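Local structure of putative peptide ABC-transport system periplasmic peptide-binding protein (Campylobacter jejuni, 4OEV) at residues A10-E14 and K195-D199; D249-L253 and K329-F333; I271-L275 and S346-I350. The protein binds nickel(II), held here together with an oxalate ion, and probably delivers it as the extracytoplasmic solute-binding component of an ABC-type importer. One frame throughout, in Å; residues are numbered along the deposited sequence.

Contact 1: residues A10-E14 and K195-D199; sequences AVENE and KHIFD
Val-11 is gripped by two backbone hydrogen bonds that pair strands 6-11 and 191-196 in parallel, within a mixed four-stranded sheet. Its N donates to Lys-195 O at 2.9 Å. Its O accepts from Ile-197 N at 3.2 Å. Beyond the strands the chains stay close, and Glu-12 CA makes a CA-H...O contact with Ile-197 O. Glu-12 OE2 is linked to Phe-198 O by a water, weakly on the carboxylate side. Glu-12 OE1 is hydrogen-bonded to ND1 of His-481, a nickel ligand, so this carboxylate lies in the second shell of the metal. Asn-13 lies beside the same site, with its side chain about 5 Å from the nickel ion. The His-196 ring carries the side-chain packing. Its CG is anti to the backbone N (chi1 178°), which puts the ring edge at Glu-12 O, 3.1 Å from His-196 CD2, and one face under Glu-14. ND1 is hydrogen-bonded to Gly-171 O, which fixes the rotation of the ring. The Glu-14 carboxylate stacks on that face, the two planes 12° apart, with CD 3.7 Å above the ring centre. Glu-14 CG adds a CH-pi contact. On the sheet face of Ala-10 and Lys-195, Ala-10 CB touches Ile-197 CD1 at 4.0 Å.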
ATOM      1  N   ALA A  10      18.084  -0.227  -1.019  1.00 39.50           N
ATOM      2  CA  ALA A  10      17.333   0.959  -1.370  1.00 39.84           C
ATOM      3  C   ALA A  10      15.842   0.713  -1.221  1.00 38.13           C
ATOM      4  O   ALA A  10      15.313  -0.321  -1.649  1.00 33.52           O
ATOM      5  CB  ALA A  10      17.640   1.387  -2.843  1.00 42.52           C
ATOM      6  N   VAL A  11      15.157   1.706  -0.673  1.00 39.93           N
ATOM      7  CA  VAL A  11      13.699   1.664  -0.570  1.00 38.50           C
ATOM      8  C   VAL A  11      13.108   3.009  -0.995  1.00 34.42           C
ATOM      9  O   VAL A  11      13.598   4.061  -0.570  1.00 38.02           O
ATOM     10  CB  VAL A  11      13.255   1.305   0.856  1.00 37.69           C
ATOM     11  CG1 VAL A  11      11.740   1.464   0.979  1.00 37.78           C
ATOM     12  CG2 VAL A  11      13.653  -0.145   1.151  1.00 33.78           C
ATOM     13  N   GLU A  12      12.073   2.976  -1.827  1.00 31.29           N
ATOM     14  CA  GLU A  12      11.500   4.250  -2.382  1.00 32.11           C
ATOM     15  C   GLU A  12      10.979   5.245  -1.309  1.00 39.83           C
ATOM     16  O   GLU A  12      11.316   6.448  -1.342  1.00 36.93           O
ATOM     17  CB  GLU A  12      10.400   3.928  -3.364  1.00 32.87           C
ATOM     18  CG  GLU A  12       9.780   5.174  -4.045  1.00 32.53           C
ATOM     19  CD  GLU A  12       8.562   4.827  -4.816  1.00 32.66           C
ATOM     20  OE1 GLU A  12       8.217   3.628  -4.808  1.00 30.24           O
ATOM     21  OE2 GLU A  12       7.936   5.734  -5.430  1.00 34.58           O
ATOM     22  N   ASN A  13      10.211   4.721  -0.340  1.00 37.72           N
ATOM     23  CA  ASN A  13       9.526   5.527   0.664  1.00 37.73           C
ATOM     24  C   ASN A  13      10.138   5.336   2.040  1.00 37.87           C
ATOM     25  O   ASN A  13      10.684   4.276   2.329  1.00 34.46           O
ATOM     26  CB  ASN A  13       8.043   5.148   0.705  1.00 36.16           C
ATOM     27  CG  ASN A  13       7.375   5.346  -0.624  1.00 35.64           C
ATOM     28  OD1 ASN A  13       7.124   6.479  -1.018  1.00 35.22           O
ATOM     29  ND2 ASN A  13       7.087   4.250  -1.334  1.00 30.88           N
ATOM     30  N   GLU A  14      10.075   6.376   2.854  1.00 38.23           N
ATOM     31  CA  GLU A  14      10.492   6.320   4.220  1.00 45.62           C
ATOM     32  C   GLU A  14       9.273   6.645   5.084  1.00 44.09           C
ATOM     33  O   GLU A  14       8.163   6.857   4.572  1.00 42.49           O
ATOM     34  CB  GLU A  14      11.644   7.289   4.474  1.00 52.09           C
ATOM     35  CG  GLU A  14      11.349   8.721   4.083  1.00 56.47           C
ATOM     36  CD  GLU A  14      12.494   9.668   4.400  1.00 63.16           C
ATOM     37  OE1 GLU A  14      13.488   9.221   5.025  1.00 65.91           O
ATOM     38  OE2 GLU A  14      12.386  10.864   4.033  1.00 65.17           O
ATOM     39  N   LYS A 195      18.354   2.566   2.670  1.00 46.60           N
ATOM     40  CA  LYS A 195      18.681   3.845   2.093  1.00 49.82           C
ATOM     41  C   LYS A 195      17.467   4.418   1.363  1.00 46.13           C
ATOM     42  O   LYS A 195      16.754   3.712   0.628  1.00 42.45           O
ATOM     43  CB  LYS A 195      19.882   3.686   1.153  1.00 52.73           C
ATOM     44  CG  LYS A 195      20.525   4.973   0.749  1.00 54.05           C
ATOM     45  CD  LYS A 195      21.876   4.722   0.051  1.00 52.29           C
ATOM     46  CE  LYS A 195      22.404   6.030  -0.462  1.00 52.37           C
ATOM     47  NZ  LYS A 195      23.756   5.897  -1.050  1.00 54.27           N
ATOM     48  N   HIS A 196      17.217   5.699   1.591  1.00 45.82           N
ATOM     49  CA  HIS A 196      16.061   6.342   0.992  1.00 43.77           C
ATOM     50  C   HIS A 196      16.359   6.804  -0.418  1.00 44.23           C
ATOM     51  O   HIS A 196      16.982   7.849  -0.605  1.00 47.58           O
ATOM     52  CB  HIS A 196      15.609   7.543   1.816  1.00 43.18           C
ATOM     53  CG  HIS A 196      14.433   8.270   1.216  1.00 43.30           C
ATOM     54  ND1 HIS A 196      14.362   9.644   1.147  1.00 46.34           N
ATOM     55  CD2 HIS A 196      13.279   7.805   0.674  1.00 44.43           C
ATOM     56  CE1 HIS A 196      13.222   9.997   0.566  1.00 47.89           C
ATOM     57  NE2 HIS A 196      12.543   8.899   0.274  1.00 46.37           N
ATOM     58  N   ILE A 197      15.899   6.050  -1.414  1.00 40.71           N
ATOM     59  CA  ILE A 197      16.114   6.463  -2.821  1.00 38.80           C
ATOM     60  C   ILE A 197      14.812   6.374  -3.583  1.00 38.86           C
ATOM     61  O   ILE A 197      14.396   5.271  -3.984  1.00 40.29           O
ATOM     62  CB  ILE A 197      17.207   5.606  -3.513  1.00 36.51           C
ATOM     63  CG1 ILE A 197      18.526   5.720  -2.757  1.00 42.00           C
ATOM     64  CG2 ILE A 197      17.378   6.044  -4.994  1.00 36.07           C
ATOM     65  CD1 ILE A 197      19.659   4.827  -3.331  1.00 40.78           C
ATOM     66  N   PHE A 198      14.161   7.527  -3.797  1.00 36.99           N
ATOM     67  CA  PHE A 198      12.813   7.503  -4.359  1.00 35.88           C
ATOM     68  C   PHE A 198      12.793   7.622  -5.892  1.00 35.43           C
ATOM     69  O   PHE A 198      11.717   7.643  -6.494  1.00 37.66           O
ATOM     70  CB  PHE A 198      11.934   8.589  -3.686  1.00 46.05           C
ATOM     71  CG  PHE A 198      12.140  10.037  -4.183  1.00 49.55           C
ATOM     72  CD1 PHE A 198      13.297  10.454  -4.844  1.00 49.88           C
ATOM     73  CD2 PHE A 198      11.135  10.995  -3.949  1.00 49.87           C
ATOM     74  CE1 PHE A 198      13.452  11.777  -5.270  1.00 49.22           C
ATOM     75  CE2 PHE A 198      11.283  12.321  -4.370  1.00 48.66           C
ATOM     76  CZ  PHE A 198      12.449  12.712  -5.043  1.00 48.64           C
ATOM     77  N   ASP A 199      13.972   7.692  -6.507  1.00 36.06           N
ATOM     78  CA  ASP A 199      14.102   7.770  -7.972  1.00 37.73           C
ATOM     79  C   ASP A 199      14.942   6.579  -8.443  1.00 36.09           C
ATOM     80  O   ASP A 199      16.093   6.476  -8.059  1.00 35.77           O
ATOM     81  CB  ASP A 199      14.747   9.097  -8.375  1.00 40.33           C
ATOM     82  CG  ASP A 199      14.847   9.292  -9.895  1.00 43.85           C
ATOM     83  OD1 ASP A 199      14.732  10.456 -10.331  1.00 42.85           O
ATOM     84  OD2 ASP A 199      15.031   8.305 -10.651  1.00 44.70           O
TER
HETATM   85  O   HOH W   1       9.669   5.775  -7.907  1.00 35.96           O

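Contact 2: residues D249-L253 and K329-F333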
ATOM      1  N   ASP A 249     -13.980  17.082  -6.674  1.00 23.20           N
ATOM      2  CA  ASP A 249     -14.302  18.490  -6.486  1.00 22.78           C
ATOM      3  C   ASP A 249     -14.197  19.275  -7.826  1.00 29.83           C
ATOM      4  O   ASP A 249     -14.678  20.407  -7.925  1.00 29.01           O
ATOM      5  CB  ASP A 249     -13.380  19.214  -5.496  1.00 23.24           C
ATOM      6  CG  ASP A 249     -13.549  18.713  -4.040  1.00 31.87           C
ATOM      7  OD1 ASP A 249     -14.516  17.934  -3.803  1.00 31.20           O
ATOM      8  OD2 ASP A 249     -12.702  19.127  -3.195  1.00 31.56           O
ATOM      9  N   ASN A 250     -13.517  18.703  -8.808  1.00 26.31           N
ATOM     10  CA  ASN A 250     -13.292  19.419 -10.095  1.00 24.57           C
ATOM     11  C   ASN A 250     -14.595  19.575 -10.867  1.00 26.84           C
ATOM     12  O   ASN A 250     -15.356  18.614 -10.966  1.00 24.02           O
ATOM     13  CB  ASN A 250     -12.241  18.644 -10.918  1.00 27.20           C
ATOM     14  CG  ASN A 250     -12.014  19.274 -12.302  1.00 27.76           C
ATOM     15  OD1 ASN A 250     -12.722  18.927 -13.234  1.00 26.17           O
ATOM     16  ND2 ASN A 250     -11.052  20.185 -12.425  1.00 24.75           N
ATOM     17  N   GLU A 251     -14.858  20.756 -11.452  1.00 34.18           N
ATOM     18  CA  GLU A 251     -16.178  21.029 -12.060  1.00 37.21           C
ATOM     19  C   GLU A 251     -16.502  20.082 -13.233  1.00 36.18           C
ATOM     20  O   GLU A 251     -17.658  19.681 -13.430  1.00 34.18           O
ATOM     21  CB  GLU A 251     -16.271  22.503 -12.539  1.00 43.52           C
ATOM     22  CG  GLU A 251     -15.260  22.866 -13.640  1.00 47.62           C
ATOM     23  CD  GLU A 251     -15.510  24.242 -14.267  1.00 50.15           C
ATOM     24  OE1 GLU A 251     -16.673  24.524 -14.658  1.00 50.28           O
ATOM     25  OE2 GLU A 251     -14.546  25.040 -14.346  1.00 50.50           O
ATOM     26  N   PHE A 252     -15.470  19.626 -13.949  1.00 34.05           N
ATOM     27  CA  PHE A 252     -15.706  18.715 -15.047  1.00 29.57           C
ATOM     28  C   PHE A 252     -15.691  17.284 -14.583  1.00 28.58           C
ATOM     29  O   PHE A 252     -16.577  16.490 -14.949  1.00 28.13           O
ATOM     30  CB  PHE A 252     -14.633  18.887 -16.170  1.00 32.41           C
ATOM     31  CG  PHE A 252     -14.538  20.276 -16.679  1.00 32.46           C
ATOM     32  CD1 PHE A 252     -15.634  20.862 -17.321  1.00 31.99           C
ATOM     33  CD2 PHE A 252     -13.365  21.020 -16.520  1.00 33.67           C
ATOM     34  CE1 PHE A 252     -15.578  22.171 -17.785  1.00 31.95           C
ATOM     35  CE2 PHE A 252     -13.279  22.335 -17.010  1.00 31.59           C
ATOM     36  CZ  PHE A 252     -14.397  22.921 -17.622  1.00 32.64           C
ATOM     37  N   LEU A 253     -14.667  16.925 -13.810  1.00 26.96           N
ATOM     38  CA  LEU A 253     -14.497  15.540 -13.400  1.00 27.02           C
ATOM     39  C   LEU A 253     -15.619  15.079 -12.444  1.00 30.99           C
ATOM     40  O   LEU A 253     -15.897  13.880 -12.375  1.00 28.26           O
ATOM     41  CB  LEU A 253     -13.103  15.309 -12.743  1.00 23.59           C
ATOM     42  CG  LEU A 253     -11.902  15.559 -13.680  1.00 27.17           C
ATOM     43  CD1 LEU A 253     -10.619  15.144 -12.932  1.00 29.77           C
ATOM     44  CD2 LEU A 253     -11.988  14.864 -15.066  1.00 26.08           C
ATOM     45  N   LYS A 329     -16.609  27.271 -21.731  1.00 40.04           N
ATOM     46  CA  LYS A 329     -15.424  26.665 -21.083  1.00 39.92           C
ATOM     47  C   LYS A 329     -14.998  25.372 -21.749  1.00 38.20           C
ATOM     48  O   LYS A 329     -15.793  24.449 -21.845  1.00 37.60           O
ATOM     49  CB  LYS A 329     -15.693  26.350 -19.597  1.00 41.48           C
ATOM     50  CG  LYS A 329     -15.999  27.546 -18.727  1.00 47.69           C
ATOM     51  CD  LYS A 329     -16.633  27.047 -17.415  1.00 51.31           C
ATOM     52  CE  LYS A 329     -16.691  28.123 -16.345  1.00 55.34           C
ATOM     53  NZ  LYS A 329     -17.299  27.553 -15.081  1.00 55.56           N
ATOM     54  N   ILE A 330     -13.739  25.254 -22.165  1.00 40.08           N
ATOM     55  CA  ILE A 330     -13.325  23.960 -22.726  1.00 38.12           C
ATOM     56  C   ILE A 330     -13.111  22.937 -21.605  1.00 36.37           C
ATOM     57  O   ILE A 330     -12.744  23.280 -20.477  1.00 39.77           O
ATOM     58  CB  ILE A 330     -12.047  24.055 -23.620  1.00 44.87           C
ATOM     59  CG1 ILE A 330     -10.823  24.339 -22.779  1.00 47.56           C
ATOM     60  CG2 ILE A 330     -12.224  25.123 -24.774  1.00 42.21           C
ATOM     61  CD1 ILE A 330      -9.513  23.862 -23.445  1.00 50.02           C
ATOM     62  N   LEU A 331     -13.440  21.681 -21.893  1.00 36.44           N
ATOM     63  CA  LEU A 331     -13.250  20.599 -20.955  1.00 37.62           C
ATOM     64  C   LEU A 331     -11.753  20.345 -20.829  1.00 40.80           C
ATOM     65  O   LEU A 331     -11.150  19.731 -21.721  1.00 40.23           O
ATOM     66  CB  LEU A 331     -13.984  19.331 -21.416  1.00 36.99           C
ATOM     67  CG  LEU A 331     -14.406  18.316 -20.314  1.00 35.78           C
ATOM     68  CD1 LEU A 331     -15.262  17.179 -20.887  1.00 37.16           C
ATOM     69  CD2 LEU A 331     -13.186  17.699 -19.684  1.00 33.95           C
ATOM     70  N   GLU A 332     -11.150  20.858 -19.756  1.00 36.95           N
ATOM     71  CA  GLU A 332      -9.708  20.712 -19.518  1.00 37.78           C
ATOM     72  C   GLU A 332      -9.384  20.601 -18.037  1.00 34.92           C
ATOM     73  O   GLU A 332     -10.166  21.030 -17.195  1.00 34.31           O
ATOM     74  CB  GLU A 332      -8.910  21.888 -20.107  1.00 39.59           C
ATOM     75  CG  GLU A 332      -8.919  23.168 -19.284  1.00 43.90           C
ATOM     76  CD  GLU A 332      -8.206  24.316 -19.998  1.00 50.68           C
ATOM     77  OE1 GLU A 332      -7.239  24.042 -20.749  1.00 51.65           O
ATOM     78  OE2 GLU A 332      -8.622  25.490 -19.816  1.00 53.57           O
ATOM     79  N   PHE A 333      -8.222  20.035 -17.722  1.00 33.05           N
ATOM     80  CA  PHE A 333      -7.849  19.815 -16.329  1.00 32.77           C
ATOM     81  C   PHE A 333      -6.388  19.370 -16.246  1.00 36.47           C
ATOM     82  O   PHE A 333      -5.764  19.079 -17.275  1.00 35.28           O
ATOM     83  CB  PHE A 333      -8.781  18.783 -15.663  1.00 30.62           C
ATOM     84  CG  PHE A 333      -8.808  17.453 -16.357  1.00 30.90           C
ATOM     85  CD1 PHE A 333      -7.914  16.469 -15.995  1.00 30.07           C
ATOM     86  CD2 PHE A 333      -9.707  17.197 -17.393  1.00 32.04           C
ATOM     87  CE1 PHE A 333      -7.919  15.237 -16.651  1.00 32.84           C
ATOM     88  CE2 PHE A 333      -9.726  15.972 -18.063  1.00 32.64           C
ATOM     89  CZ  PHE A 333      -8.816  14.982 -17.694  1.00 31.18           C
TER
HETATM   90  O   HOH W   2     -10.419  22.076 -14.570  1.00 30.60           O
HETATM   91  O   HOH W   3     -15.437  26.987 -12.835  1.00 58.55           O
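Phe-252 lays its ring against backbone: Leu-331 CA sits over the ring centre, 4.1 Å from the centroid, in a CH-pi contact. The ring is carried by an Asx motif, in the loop that leads from strand 241-246 to helix 256-265. Asn-250 OD1 takes two backbone N-H groups there. Leu-253 N closes the motif at 2.9 Å from OD1, in the carbonyl plane, on a lone pair. Phe-252 N closes the tighter Asx turn and comes from above that plane. The turn thus holds Phe-252 where its CB points at strand 329-338. The Phe-252 and Leu-331 side chains run past each other in opposite directions, and Phe-252 CB meets Leu-331 CD2 at 4.0 Å. The opposite face of the ring is covered by Glu-251 CG, so the ring lies between a backbone CA-H and a side-chain methylene. Its CZ approaches Ile-330 O at 3.3 Å, and its CD2 lies near Glu-332 O.

Polar links flank the ring. Lys-329 NZ forms a salt bridge with Glu-251 OE1 at 3.1 Å, meeting the oxygen on its syn side. A water also joins NZ to Glu-251 OE2, weakly at the carboxylate. A second water accepts from Asn-250 ND2 and donates to Glu-332 O, tying the turn to the strand. Deeper in, Leu-253 and Phe-333 cross at about a right angle, and both touch Leu-262 of helix 256-265. Far from the nickel site, the contact joins the loop before helix 256-265 to the start of strand 329-338. Leu-253 CD2 stands over the centre of the Phe-333 ring, 4.0 Å from its centroid.

Contact 3: residues I271-L275 and S346-I350; sequences IVKNL and SLAGI
Leu-275 reaches helix 342-357 with both its methyls, and Ile-350 comes back to meet it obliquely. This is helix-to-helix packing between the C-terminal end of helix 268-274 and helix 342-357, made by aliphatic side chains. Ile-271 and Leu-275, one turn apart, present their side chains to the partner. Ser-346, Leu-347 and Ile-350 receive them.

Leu-275 has its CG anti to the backbone N (chi1 175°), which stretches the side chain out between Ser-346, Leu-347 and Ile-350. Both methyls lie against Ser-346 CB, CD1 at 3.6 Å. CD2 also touches Leu-347 CD2 and Ile-350 CD1, each at 3.7 Å. Ser-346 thus gives its carbon to the contact, while its OG makes a weak hydrogen bond back to Pro-342 O in its own helix.

Ile-271 splits its branches. It crosses Leu-347 at about a right angle, with CG2 against Leu-347 CD2 at 3.7 Å. It meets Ile-350 obliquely through its longer branch. The CD2 methyl of Leu-347 therefore touches both Ile-271 and Leu-275. Ile-350 also serves both, with CD1 turned to Leu-275 and CG2 to Ile-271. Ala-348 of helix 342-357 packs on Ile-335 and Ala-337 of strand 329-338, so the helix lies between that strand and helix 268-274. Ile-350 CG2 closes on Ile-271 CG1 at 3.7 Å.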
ATOM      1  N   ILE A 271      -1.169   0.295 -23.651  1.00 58.18           N
ATOM      2  CA  ILE A 271      -0.268   0.746 -22.594  1.00 57.69           C
ATOM      3  C   ILE A 271       0.536  -0.394 -21.980  1.00 62.48           C
ATOM      4  O   ILE A 271       1.761  -0.311 -21.818  1.00 66.13           O
ATOM      5  CB  ILE A 271      -1.068   1.443 -21.481  1.00 54.68           C
ATOM      6  CG1 ILE A 271      -1.418   2.868 -21.885  1.00 53.23           C
ATOM      7  CG2 ILE A 271      -0.302   1.442 -20.150  1.00 54.95           C
ATOM      8  CD1 ILE A 271      -2.324   3.507 -20.862  1.00 50.76           C
ATOM      9  N   VAL A 272      -0.160  -1.460 -21.617  1.00 58.99           N
ATOM     10  CA  VAL A 272       0.497  -2.591 -21.005  1.00 57.50           C
ATOM     11  C   VAL A 272       1.425  -3.278 -21.986  1.00 61.45           C
ATOM     12  O   VAL A 272       2.549  -3.667 -21.641  1.00 63.61           O
ATOM     13  CB  VAL A 272      -0.533  -3.591 -20.475  1.00 54.52           C
ATOM     14  CG1 VAL A 272       0.149  -4.895 -20.088  1.00 56.40           C
ATOM     15  CG2 VAL A 272      -1.242  -2.984 -19.315  1.00 47.33           C
ATOM     16  N   LYS A 273       0.951  -3.437 -23.217  1.00 62.47           N
ATOM     17  CA  LYS A 273       1.753  -4.041 -24.258  1.00 64.77           C
ATOM     18  C   LYS A 273       3.023  -3.235 -24.478  1.00 63.29           C
ATOM     19  O   LYS A 273       4.127  -3.788 -24.480  1.00 64.78           O
ATOM     20  CB  LYS A 273       0.962  -4.149 -25.561  1.00 70.08           C
ATOM     21  CG  LYS A 273       1.763  -4.668 -26.738  1.00 77.54           C
ATOM     22  CD  LYS A 273       0.914  -4.640 -28.024  1.00 83.39           C
ATOM     23  CE  LYS A 273       0.454  -3.200 -28.364  1.00 85.05           C
ATOM     24  NZ  LYS A 273      -0.729  -3.067 -29.285  1.00 86.56           N
ATOM     25  N   ASN A 274       2.873  -1.926 -24.652  1.00 59.58           N
ATOM     26  CA  ASN A 274       3.985  -1.119 -25.136  1.00 62.46           C
ATOM     27  C   ASN A 274       4.833  -0.447 -24.066  1.00 59.25           C
ATOM     28  O   ASN A 274       6.059  -0.538 -24.108  1.00 61.41           O
ATOM     29  CB  ASN A 274       3.455  -0.094 -26.128  1.00 64.76           C
ATOM     30  CG  ASN A 274       2.797  -0.759 -27.331  1.00 67.54           C
ATOM     31  OD1 ASN A 274       3.364  -1.692 -27.919  1.00 70.75           O
ATOM     32  ND2 ASN A 274       1.592  -0.308 -27.686  1.00 66.29           N
ATOM     33  N   LEU A 275       4.213   0.243 -23.122  1.00 50.45           N
ATOM     34  CA  LEU A 275       5.002   0.928 -22.108  1.00 51.77           C
ATOM     35  C   LEU A 275       5.593  -0.035 -21.080  1.00 54.81           C
ATOM     36  O   LEU A 275       6.784   0.061 -20.712  1.00 56.67           O
ATOM     37  CB  LEU A 275       4.156   1.974 -21.387  1.00 50.61           C
ATOM     38  CG  LEU A 275       4.807   2.692 -20.215  1.00 47.27           C
ATOM     39  CD1 LEU A 275       6.061   3.447 -20.672  1.00 48.01           C
ATOM     40  CD2 LEU A 275       3.778   3.626 -19.619  1.00 46.94           C
ATOM     41  N   SER A 346       5.361   8.616 -17.593  1.00 34.00           N
ATOM     42  CA  SER A 346       5.011   8.070 -18.908  1.00 37.67           C
ATOM     43  C   SER A 346       3.511   7.904 -19.033  1.00 35.68           C
ATOM     44  O   SER A 346       2.915   8.245 -20.041  1.00 30.55           O
ATOM     45  CB  SER A 346       5.703   6.732 -19.155  1.00 36.44           C
ATOM     46  OG  SER A 346       7.083   6.940 -19.433  1.00 37.56           O
ATOM     47  N   LEU A 347       2.895   7.353 -17.995  1.00 30.44           N
ATOM     48  CA  LEU A 347       1.453   7.205 -17.995  1.00 30.09           C
ATOM     49  C   LEU A 347       0.667   8.515 -18.094  1.00 30.33           C
ATOM     50  O   LEU A 347      -0.342   8.550 -18.800  1.00 32.64           O
ATOM     51  CB  LEU A 347       1.018   6.448 -16.721  1.00 28.89           C
ATOM     52  CG  LEU A 347       1.340   4.956 -16.755  1.00 32.83           C
ATOM     53  CD1 LEU A 347       1.040   4.384 -15.336  1.00 29.57           C
ATOM     54  CD2 LEU A 347       0.588   4.217 -17.858  1.00 35.33           C
ATOM     55  N   ALA A 348       1.103   9.575 -17.396  1.00 31.23           N
ATOM     56  CA  ALA A 348       0.447  10.873 -17.459  1.00 30.51           C
ATOM     57  C   ALA A 348       0.543  11.433 -18.892  1.00 31.95           C
ATOM     58  O   ALA A 348      -0.400  12.077 -19.391  1.00 31.26           O
ATOM     59  CB  ALA A 348       1.063  11.844 -16.486  1.00 31.32           C
ATOM     60  N   GLY A 349       1.686  11.212 -19.521  1.00 32.11           N
ATOM     61  CA  GLY A 349       1.890  11.574 -20.925  1.00 35.77           C
ATOM     62  C   GLY A 349       0.972  10.835 -21.889  1.00 37.54           C
ATOM     63  O   GLY A 349       0.436  11.437 -22.831  1.00 41.52           O
ATOM     64  N   ILE A 350       0.774   9.545 -21.670  1.00 34.18           N
ATOM     65  CA  ILE A 350      -0.066   8.730 -22.527  1.00 35.17           C
ATOM     66  C   ILE A 350      -1.540   9.138 -22.363  1.00 34.74           C
ATOM     67  O   ILE A 350      -2.250   9.357 -23.374  1.00 34.05           O
ATOM     68  CB  ILE A 350       0.139   7.238 -22.232  1.00 35.89           C
ATOM     69  CG1 ILE A 350       1.544   6.829 -22.677  1.00 40.53           C
ATOM     70  CG2 ILE A 350      -0.860   6.393 -23.012  1.00 36.25           C
ATOM     71  CD1 ILE A 350       1.929   5.422 -22.256  1.00 43.33           C
TER

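Overall arrangement
From the N terminus, strand 6-11 runs into contact 1, which closes when the chain returns along strand 191-196. Its loop of 180 residues is complete before the other two begin. Contact 2 opens at 249-253, and contact 3 opens at 271-275 before contact 2 closes at 329-333. Contact 3 then closes at 346-350, so these two loops cross. Strand 329-338 and helix 342-357 are consecutive; the strand packs on the loop before helix 256-265, the helix on helix 268-274. Contacts 2 and 3 do not touch, their nearest atoms being about 9 Å apart. Contact 1 is the one beside the nickel ion.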